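Local coordinates for protein acidocalcisomal pyrophosphatase (Trypanosoma brucei brucei, PDB 5C5V) that probably hydrolyses inorganic pyrophosphate to phosphate in a magnesium-dependent active site of the soluble pyrophosphatase family, at residues D27-V32 with E51-D56; V97-G102 with G121-V126; T231-G236 with C261-D266. All blocks are in the same frame, centred on the assembly; numbering follows the deposited sequence.

Interaction 1: D27-V32 with E51-D56; sequences DKVEEV and EINAID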
loop_
_atom_site.group_PDB
_atom_site.type_symbol
_atom_site.label_atom_id
_atom_site.label_comp_id
_atom_site.label_asym_id
_atom_site.label_seq_id
_atom_site.Cartn_x
_atom_site.Cartn_y
_atom_site.Cartn_z
ATOM N N ASP A 27 5.967 44.998 26.824
ATOM C CA ASP A 27 4.560 44.640 26.970
ATOM C C ASP A 27 4.426 43.229 27.548
ATOM O O ASP A 27 3.553 42.952 28.367
ATOM C CB ASP A 27 3.840 44.699 25.617
ATOM C CG ASP A 27 3.760 46.110 25.049
ATOM O OD1 ASP A 27 3.712 47.081 25.824
ATOM O OD2 ASP A 27 3.730 46.238 23.806
ATOM N N LYS A 28 5.296 42.336 27.108
ATOM C CA LYS A 28 5.266 40.960 27.580
ATOM C C LYS A 28 5.714 40.862 29.038
ATOM O O LYS A 28 5.265 39.988 29.773
ATOM C CB LYS A 28 6.135 40.084 26.692
ATOM C CG LYS A 28 5.503 39.807 25.334
ATOM C CD LYS A 28 4.105 39.247 25.511
ATOM C CE LYS A 28 3.255 39.448 24.269
ATOM N NZ LYS A 28 1.952 38.765 24.446
ATOM N N VAL A 29 6.592 41.768 29.447
ATOM C CA VAL A 29 7.065 41.795 30.822
ATOM C C VAL A 29 5.926 42.162 31.761
ATOM O O VAL A 29 5.729 41.509 32.785
ATOM C CB VAL A 29 8.225 42.788 31.006
ATOM C CG1 VAL A 29 8.290 43.267 32.453
ATOM C CG2 VAL A 29 9.536 42.144 30.599
ATOM N N GLU A 30 5.159 43.186 31.399
ATOM C CA GLU A 30 4.003 43.559 32.191
ATOM C C GLU A 30 2.972 42.427 32.234
ATOM O O GLU A 30 2.357 42.179 33.273
ATOM C CB GLU A 30 3.365 44.844 31.655
ATOM C CG GLU A 30 4.302 46.050 31.630
ATOM C CD GLU A 30 3.634 47.313 32.123
ATOM O OE1 GLU A 30 4.072 48.430 31.741
ATOM O OE2 GLU A 30 2.674 47.203 32.923
ATOM N N GLU A 31 2.797 41.733 31.113
ATOM C CA GLU A 31 1.797 40.673 31.020
ATOM C C GLU A 31 2.121 39.427 31.840
ATOM O O GLU A 31 1.226 38.809 32.404
ATOM C CB GLU A 31 1.592 40.262 29.564
ATOM C CG GLU A 31 0.553 41.108 28.856
ATOM C CD GLU A 31 0.713 41.079 27.350
ATOM O OE1 GLU A 31 0.823 39.976 26.774
ATOM O OE2 GLU A 31 0.727 42.167 26.747
ATOM N N VAL A 32 3.388 39.041 31.881
ATOM C CA VAL A 32 3.768 37.869 32.644
ATOM C C VAL A 32 3.642 38.194 34.150
ATOM O O VAL A 32 3.359 37.306 34.953
ATOM C CB VAL A 32 5.188 37.390 32.283
ATOM C CG1 VAL A 32 6.221 38.337 32.821
ATOM C CG2 VAL A 32 5.429 35.999 32.829
ATOM N N GLU A 51 11.378 43.991 40.277
ATOM C CA GLU A 51 12.519 43.090 40.171
ATOM C C GLU A 51 12.859 42.712 38.721
ATOM O O GLU A 51 14.034 42.603 38.358
ATOM C CB GLU A 51 12.273 41.817 40.993
ATOM C CG GLU A 51 12.503 41.960 42.494
ATOM C CD GLU A 51 12.149 40.693 43.262
ATOM O OE1 GLU A 51 12.048 39.630 42.617
ATOM O OE2 GLU A 51 11.977 40.744 44.505
ATOM N N ILE A 52 11.837 42.497 37.895
ATOM C CA ILE A 52 12.066 42.064 36.530
ATOM C C ILE A 52 12.506 43.251 35.673
ATOM O O ILE A 52 13.379 43.112 34.828
ATOM C CB ILE A 52 10.816 41.374 35.925
ATOM C CG1 ILE A 52 10.598 40.012 36.594
ATOM C CG2 ILE A 52 10.985 41.165 34.424
ATOM C CD1 ILE A 52 9.219 39.448 36.415
ATOM N N ASN A 53 11.929 44.425 35.899
ATOM C CA ASN A 53 12.401 45.623 35.209
ATOM C C ASN A 53 13.884 45.916 35.462
ATOM O O ASN A 53 14.596 46.388 34.564
ATOM C CB ASN A 53 11.596 46.852 35.643
ATOM C CG ASN A 53 10.170 46.836 35.138
ATOM O OD1 ASN A 53 9.848 46.150 34.161
ATOM N ND2 ASN A 53 9.304 47.626 35.791
ATOM N N ALA A 54 14.344 45.628 36.679
ATOM C CA ALA A 54 15.731 45.884 37.058
ATOM C C ALA A 54 16.711 44.859 36.493
ATOM O O ALA A 54 17.893 44.886 36.834
ATOM C CB ALA A 54 15.858 45.927 38.559
ATOM N N ILE A 55 16.228 43.952 35.649
ATOM C CA ILE A 55 17.125 43.029 34.959
ATOM C C ILE A 55 17.798 43.801 33.837
ATOM O O ILE A 55 17.223 44.753 33.296
ATOM C CB ILE A 55 16.396 41.797 34.390
ATOM C CG1 ILE A 55 15.886 40.910 35.523
ATOM C CG2 ILE A 55 17.323 40.985 33.507
ATOM C CD1 ILE A 55 15.422 39.556 35.059
ATOM N N ASP A 56 19.028 43.423 33.511
ATOM C CA ASP A 56 19.816 44.210 32.573
ATOM C C ASP A 56 19.690 43.646 31.162
ATOM O O ASP A 56 20.008 42.491 30.923
ATOM C CB ASP A 56 21.282 44.276 33.026
ATOM C CG ASP A 56 22.200 44.842 31.956
ATOM O OD1 ASP A 56 22.443 46.064 31.959
ATOM O OD2 ASP A 56 22.679 44.055 31.104
#

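Interaction 2: V97-G102 with G121-V126; sequences VVHEKG and GRERQV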
loop_
_atom_site.group_PDB
_atom_site.type_symbol
_atom_site.label_atom_id
_atom_site.label_comp_id
_atom_site.label_asym_id
_atom_site.label_seq_id
_atom_site.Cartn_x
_atom_site.Cartn_y
_atom_site.Cartn_z
ATOM N N VAL A 97 14.556 3.646 26.297
ATOM C CA VAL A 97 15.938 3.760 25.856
ATOM C C VAL A 97 16.579 2.387 25.925
ATOM O O VAL A 97 16.374 1.649 26.893
ATOM C CB VAL A 97 16.738 4.756 26.708
ATOM C CG1 VAL A 97 18.175 4.825 26.217
ATOM C CG2 VAL A 97 16.096 6.139 26.647
ATOM N N VAL A 98 17.330 2.030 24.889
ATOM C CA VAL A 98 17.949 0.715 24.817
ATOM C C VAL A 98 19.473 0.833 24.802
ATOM O O VAL A 98 20.038 1.636 24.060
ATOM C CB VAL A 98 17.482 -0.059 23.575
ATOM C CG1 VAL A 98 18.106 -1.418 23.555
ATOM C CG2 VAL A 98 15.975 -0.212 23.585
ATOM N N HIS A 99 20.140 0.085 25.671
ATOM C CA HIS A 99 21.596 0.055 25.650
ATOM C C HIS A 99 22.119 -1.369 25.520
ATOM O O HIS A 99 21.616 -2.279 26.175
ATOM C CB HIS A 99 22.158 0.715 26.903
ATOM C CG HIS A 99 22.210 2.207 26.813
ATOM N ND1 HIS A 99 22.010 3.027 27.902
ATOM C CD2 HIS A 99 22.466 3.027 25.763
ATOM C CE1 HIS A 99 22.112 4.289 27.522
ATOM N NE2 HIS A 99 22.390 4.316 26.230
ATOM N N GLU A 100 23.148 -1.544 24.697
ATOM C CA GLU A 100 23.808 -2.828 24.565
ATOM C C GLU A 100 25.026 -2.902 25.476
ATOM O O GLU A 100 25.721 -1.916 25.687
ATOM C CB GLU A 100 24.223 -3.065 23.112
ATOM C CG GLU A 100 23.077 -2.959 22.124
ATOM C CD GLU A 100 23.540 -3.019 20.685
ATOM O OE1 GLU A 100 24.127 -2.012 20.211
ATOM O OE2 GLU A 100 23.340 -4.064 20.029
ATOM N N LYS A 101 25.259 -4.086 26.026
ATOM C CA LYS A 101 26.518 -4.434 26.662
ATOM C C LYS A 101 27.122 -5.571 25.843
ATOM O O LYS A 101 26.625 -6.699 25.904
ATOM C CB LYS A 101 26.302 -4.853 28.110
ATOM C CG LYS A 101 25.644 -3.797 28.978
ATOM C CD LYS A 101 26.556 -2.594 29.182
ATOM C CE LYS A 101 25.883 -1.549 30.059
ATOM N NZ LYS A 101 26.788 -0.420 30.457
ATOM N N GLY A 102 28.145 -5.260 25.039
ATOM C CA GLY A 102 28.740 -6.215 24.095
ATOM C C GLY A 102 29.243 -7.426 24.842
ATOM O O GLY A 102 29.232 -7.412 26.082
ATOM N N GLY A 121 14.060 14.259 33.237
ATOM C CA GLY A 121 15.327 13.865 32.636
ATOM C C GLY A 121 16.025 12.714 33.355
ATOM O O GLY A 121 17.067 12.237 32.901
ATOM N N ARG A 122 15.457 12.270 34.475
ATOM C CA ARG A 122 16.012 11.139 35.221
ATOM C C ARG A 122 15.825 9.809 34.472
ATOM O O ARG A 122 14.766 9.536 33.908
ATOM C CB ARG A 122 15.385 11.053 36.614
ATOM C CG ARG A 122 15.878 12.133 37.587
ATOM C CD ARG A 122 15.408 11.878 39.022
ATOM N N GLU A 123 16.896 9.023 34.432
ATOM C CA GLU A 123 16.903 7.681 33.854
ATOM C C GLU A 123 16.843 6.585 34.905
ATOM O O GLU A 123 17.527 6.659 35.918
ATOM C CB GLU A 123 18.164 7.466 33.012
ATOM C CG GLU A 123 17.996 7.507 31.509
ATOM C CD GLU A 123 19.265 7.036 30.805
ATOM O OE1 GLU A 123 20.233 6.679 31.522
ATOM O OE2 GLU A 123 19.297 7.004 29.550
ATOM N N ARG A 124 16.054 5.548 34.647
ATOM C CA ARG A 124 16.057 4.372 35.509
ATOM C C ARG A 124 15.980 3.129 34.634
ATOM O O ARG A 124 15.370 3.153 33.562
ATOM C CB ARG A 124 14.900 4.399 36.520
ATOM C CG ARG A 124 13.517 4.217 35.920
ATOM C CD ARG A 124 12.424 4.458 36.970
ATOM N NE ARG A 124 11.077 4.260 36.429
ATOM C CZ ARG A 124 10.393 3.115 36.477
ATOM N NH1 ARG A 124 10.914 2.041 37.061
ATOM N NH2 ARG A 124 9.178 3.048 35.943
ATOM N N GLN A 125 16.627 2.051 35.067
ATOM C CA GLN A 125 16.531 0.812 34.319
ATOM C C GLN A 125 15.167 0.198 34.593
ATOM O O GLN A 125 14.646 0.302 35.714
ATOM C CB GLN A 125 17.659 -0.155 34.680
ATOM C CG GLN A 125 17.666 -1.390 33.822
ATOM C CD GLN A 125 18.882 -2.259 34.033
ATOM O OE1 GLN A 125 19.775 -1.924 34.801
ATOM N NE2 GLN A 125 18.912 -3.395 33.358
ATOM N N VAL A 126 14.592 -0.418 33.557
ATOM C CA VAL A 126 13.294 -1.069 33.653
ATOM C C VAL A 126 13.344 -2.448 33.008
ATOM O O VAL A 126 14.332 -2.817 32.360
ATOM C CB VAL A 126 12.178 -0.256 32.966
ATOM C CG1 VAL A 126 12.101 1.153 33.547
ATOM C CG2 VAL A 126 12.401 -0.192 31.459
#

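Interaction 3: T231-G236 with C261-D266; sequences TQFKVG and CISHND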
loop_
_atom_site.group_PDB
_atom_site.type_symbol
_atom_site.label_atom_id
_atom_site.label_comp_id
_atom_site.label_asym_id
_atom_site.label_seq_id
_atom_site.Cartn_x
_atom_site.Cartn_y
_atom_site.Cartn_z
ATOM N N THR A 231 8.601 -5.342 7.020
ATOM C CA THR A 231 9.758 -4.613 7.548
ATOM C C THR A 231 10.510 -5.434 8.596
ATOM O O THR A 231 9.901 -5.985 9.508
ATOM C CB THR A 231 9.351 -3.277 8.206
ATOM O OG1 THR A 231 8.480 -2.548 7.339
ATOM C CG2 THR A 231 10.575 -2.437 8.514
ATOM N N GLN A 232 11.831 -5.529 8.443
ATOM C CA GLN A 232 12.683 -6.173 9.434
ATOM C C GLN A 232 12.904 -5.239 10.620
ATOM O O GLN A 232 13.271 -4.079 10.432
ATOM C CB GLN A 232 14.029 -6.541 8.821
ATOM C CG GLN A 232 14.966 -7.243 9.768
ATOM C CD GLN A 232 16.401 -7.203 9.303
ATOM O OE1 GLN A 232 16.964 -6.131 9.099
ATOM N NE2 GLN A 232 17.002 -8.379 9.124
ATOM N N PHE A 233 12.725 -5.744 11.832
ATOM C CA PHE A 233 12.952 -4.946 13.038
ATOM C C PHE A 233 14.362 -5.160 13.575
ATOM O O PHE A 233 15.051 -6.109 13.173
ATOM C CB PHE A 233 11.940 -5.297 14.123
ATOM C CG PHE A 233 10.516 -4.957 13.770
ATOM C CD1 PHE A 233 10.224 -3.919 12.901
ATOM C CD2 PHE A 233 9.469 -5.653 14.332
ATOM C CE1 PHE A 233 8.905 -3.599 12.583
ATOM C CE2 PHE A 233 8.161 -5.335 14.022
ATOM C CZ PHE A 233 7.885 -4.309 13.145
ATOM N N LYS A 234 14.800 -4.259 14.448
ATOM C CA LYS A 234 16.038 -4.435 15.195
ATOM C C LYS A 234 15.820 -5.344 16.407
ATOM O O LYS A 234 14.703 -5.460 16.915
ATOM C CB LYS A 234 16.582 -3.079 15.659
ATOM C CG LYS A 234 17.500 -2.386 14.678
ATOM C CD LYS A 234 16.889 -2.296 13.295
ATOM C CE LYS A 234 17.873 -1.644 12.294
ATOM N NZ LYS A 234 17.415 -1.718 10.852
ATOM N N VAL A 235 16.881 -5.984 16.881
ATOM C CA VAL A 235 16.798 -6.755 18.118
ATOM C C VAL A 235 16.414 -5.846 19.276
ATOM O O VAL A 235 17.043 -4.808 19.492
ATOM C CB VAL A 235 18.112 -7.466 18.455
ATOM C CG1 VAL A 235 18.037 -8.071 19.867
ATOM C CG2 VAL A 235 18.408 -8.542 17.419
ATOM N N GLY A 236 15.360 -6.222 19.997
ATOM C CA GLY A 236 14.912 -5.439 21.131
ATOM C C GLY A 236 13.961 -4.306 20.775
ATOM O O GLY A 236 13.416 -3.648 21.668
ATOM N N CYS A 261 0.526 -11.616 14.316
ATOM C CA CYS A 261 0.184 -10.201 14.396
ATOM C C CYS A 261 0.855 -9.444 13.277
ATOM O O CYS A 261 1.740 -9.977 12.598
ATOM C CB CYS A 261 0.595 -9.617 15.756
ATOM S SG CYS A 261 2.387 -9.645 16.033
ATOM N N ILE A 262 0.449 -8.198 13.083
ATOM C CA ILE A 262 1.105 -7.374 12.079
ATOM C C ILE A 262 1.268 -5.940 12.548
ATOM O O ILE A 262 0.376 -5.369 13.166
ATOM C CB ILE A 262 0.345 -7.378 10.734
ATOM C CG1 ILE A 262 1.146 -6.598 9.686
ATOM C CG2 ILE A 262 -1.060 -6.812 10.891
ATOM C CD1 ILE A 262 0.602 -6.732 8.296
ATOM N N SER A 263 2.429 -5.379 12.237
ATOM C CA SER A 263 2.761 -4.009 12.574
ATOM C C SER A 263 1.726 -3.003 12.091
ATOM O O SER A 263 1.309 -3.026 10.935
ATOM C CB SER A 263 4.127 -3.649 11.982
ATOM O OG SER A 263 4.325 -2.246 12.025
ATOM N N HIS A 264 1.333 -2.097 12.969
ATOM C CA HIS A 264 0.415 -1.037 12.596
ATOM C C HIS A 264 1.055 -0.084 11.592
ATOM O O HIS A 264 0.388 0.794 11.075
ATOM C CB HIS A 264 -0.042 -0.262 13.839
ATOM C CG HIS A 264 -1.235 -0.855 14.518
ATOM N ND1 HIS A 264 -2.524 -0.668 14.062
ATOM C CD2 HIS A 264 -1.338 -1.641 15.616
ATOM C CE1 HIS A 264 -3.368 -1.302 14.856
ATOM N NE2 HIS A 264 -2.674 -1.903 15.806
ATOM N N ASN A 265 2.349 -0.257 11.327
ATOM C CA ASN A 265 3.057 0.548 10.332
ATOM C C ASN A 265 3.203 -0.096 8.959
ATOM O O ASN A 265 3.715 0.533 8.030
ATOM C CB ASN A 265 4.444 0.907 10.846
ATOM C CG ASN A 265 4.408 2.086 11.744
ATOM O OD1 ASN A 265 3.557 2.970 11.565
ATOM N ND2 ASN A 265 5.295 2.118 12.751
ATOM N N ASP A 266 2.778 -1.346 8.834
ATOM C CA ASP A 266 2.836 -2.026 7.549
ATOM C C ASP A 266 1.760 -1.462 6.619
ATOM O O ASP A 266 0.657 -1.127 7.064
ATOM C CB ASP A 266 2.661 -3.544 7.703
ATOM C CG ASP A 266 3.104 -4.315 6.458
ATOM O OD1 ASP A 266 4.284 -4.730 6.393
ATOM O OD2 ASP A 266 2.278 -4.524 5.537
#

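Interaction 1: D27-V32 with E51-D56
Segments 27-32 and 51-56, on helices 26-36 and 43-53, come nearest at Val29 and Ile52, whose CA atoms are 7.6 Å apart; the second helix is in its last turn here, and Ala54 already leaves helical angles. Both residues aim their side chains at the other segment, and they meet through one methyl each: Val29 CG1 lies 3.9 Å from Ile52 CG2. On both, the touching branch stands anti to the backbone N (chi1 155° for Val29), and the two side chains run alongside in opposite senses. The same Val29 methyl also reaches Asn53, whose amide oxygen OD1 sits 3.7 Å from CG1, a van der Waals touch at the exposed border of the contact. The helix order, with short strands 23-24 and 59-60, is consistent with a pair of EF-hands, the contact joining the exiting helix 26-36 of the first to the entering helix 43-53 of the second. Trp67 of helix 61-69 packs on Ile52, while Phe16 touches Val32 one turn on from Val29, so the apolar seam continues beyond the two segments. Glu30 forms a salt bridge with Lys49, linking the two helices. On helix 26-36, Lys28 NZ bonds to Glu31 OE1 at 2.9 Å, meeting it on the syn side and 17° out of the carboxylate plane. Where helix 43-53 ends, Ile55 N still reaches back to Ile52 O at 3.1 Å.

Interaction 2: V97-G102 with G121-V126
Val97 and Glu123 touch across the width of a third strand, one methyl against one carboxylate oxygen: Val97 CG1 is 4.1 Å from Glu123 OE2, and the two side chains cross at about a right angle. The glutamate gets there by an unusual start. Its chi1 of -105° falls well off the staggered positions, after which the chain runs out extended and lays the carboxylate across toward the valine. That same OE2 forms a salt bridge with Arg116 of the intervening strand 110-117, which probably fixes the carboxylate in place. His99, two residues beyond Val97 on the same side of the strand, comes in next: its CE1 is 4.4 Å from Glu123 OE2, approached obliquely. The ring is also packed by its own strand, for Val97 CG1 sits 4.1 Å above one face, offset toward the rim. With that branch anti to the backbone N (chi1 179°), CG1 is placed between the imidazole face and the Glu123 carboxylate oxygen. Phe114 meets the imidazole with the ring planes at about 65°. His99 ND1 stays 5.1 Å from Glu123 OE2, neighbours without a bond. Glu145 of the second subunit packs on Val97. With strand 110-117 hydrogen-bonded to both 94-101 and 123-126, this contact bridges the two outer strands of a three-stranded antiparallel meander, over one of its faces.

Interaction 3: T231-G236 with C261-D266
The Phe233 ring meets Ser263 at its edge, near the ring plane, where CZ comes to 4.0 Å from Ser263 CB. One face of the ring carries a neighbour from its own segment, the carbonyl oxygen Thr231 O, which lies 3.9 Å above the plane of the Phe233 ring and is offset toward its rim. Phe154 and Cys156 of strand 152-156, with Ser239 and Glu227, pack around the same side chain, so the phenyl is buried among several strands. Its backbone is held too: Asn197 takes the N-H of Phe233 on OD1 and gives its ND2 to Thr231 O.

Ser263 offers the ring its CB while its hydroxyl is busy elsewhere. With OG anti to the backbone N (chi1 166°), the oxygen stands beside its own carbonyl carbon, from where it accepts from Asn265 N at 2.9 Å and 153°, an ST turn. A type I turn runs through the same residues, closed by Asp266 N to Ser263 O at 3.1 Å. Beyond it, the Asp266 carboxylate leans toward Thr231, but OD1 is 4.4 Å from Thr231 N, too long for a bond. OD1 is used instead by Met230 N, and OD2 by Ile268 N, so the aspartate ties this turn to Met230, just ahead of segment 231-236. The contact joins the loop leading into strand 238-251 to the end of strand 254-263, beside the closed beta-barrel core characteristic of soluble inorganic pyrophosphatases.

The three contacts follow one another along the chain. Interaction 1 stands apart in the N-terminal helical region, its centre 42 Å from that of interaction 2 and 52 Å from that of interaction 3. Interactions 2 and 3 are neighbours, with centres 21 Å apart and nearest atoms about 5 Å apart, yet they do not touch. Tyr113 connects them: its hydroxyl bonds to the O of Gly236, the last residue of segment 231-236, while its backbone pairs with Val126. None of the three reaches the imidodiphosphate and magnesium site. Interaction 3 is tied to it through the sequence, since strand 224-227, which begins with the magnesium ligand Asp224, leads into the loop that holds 231-236.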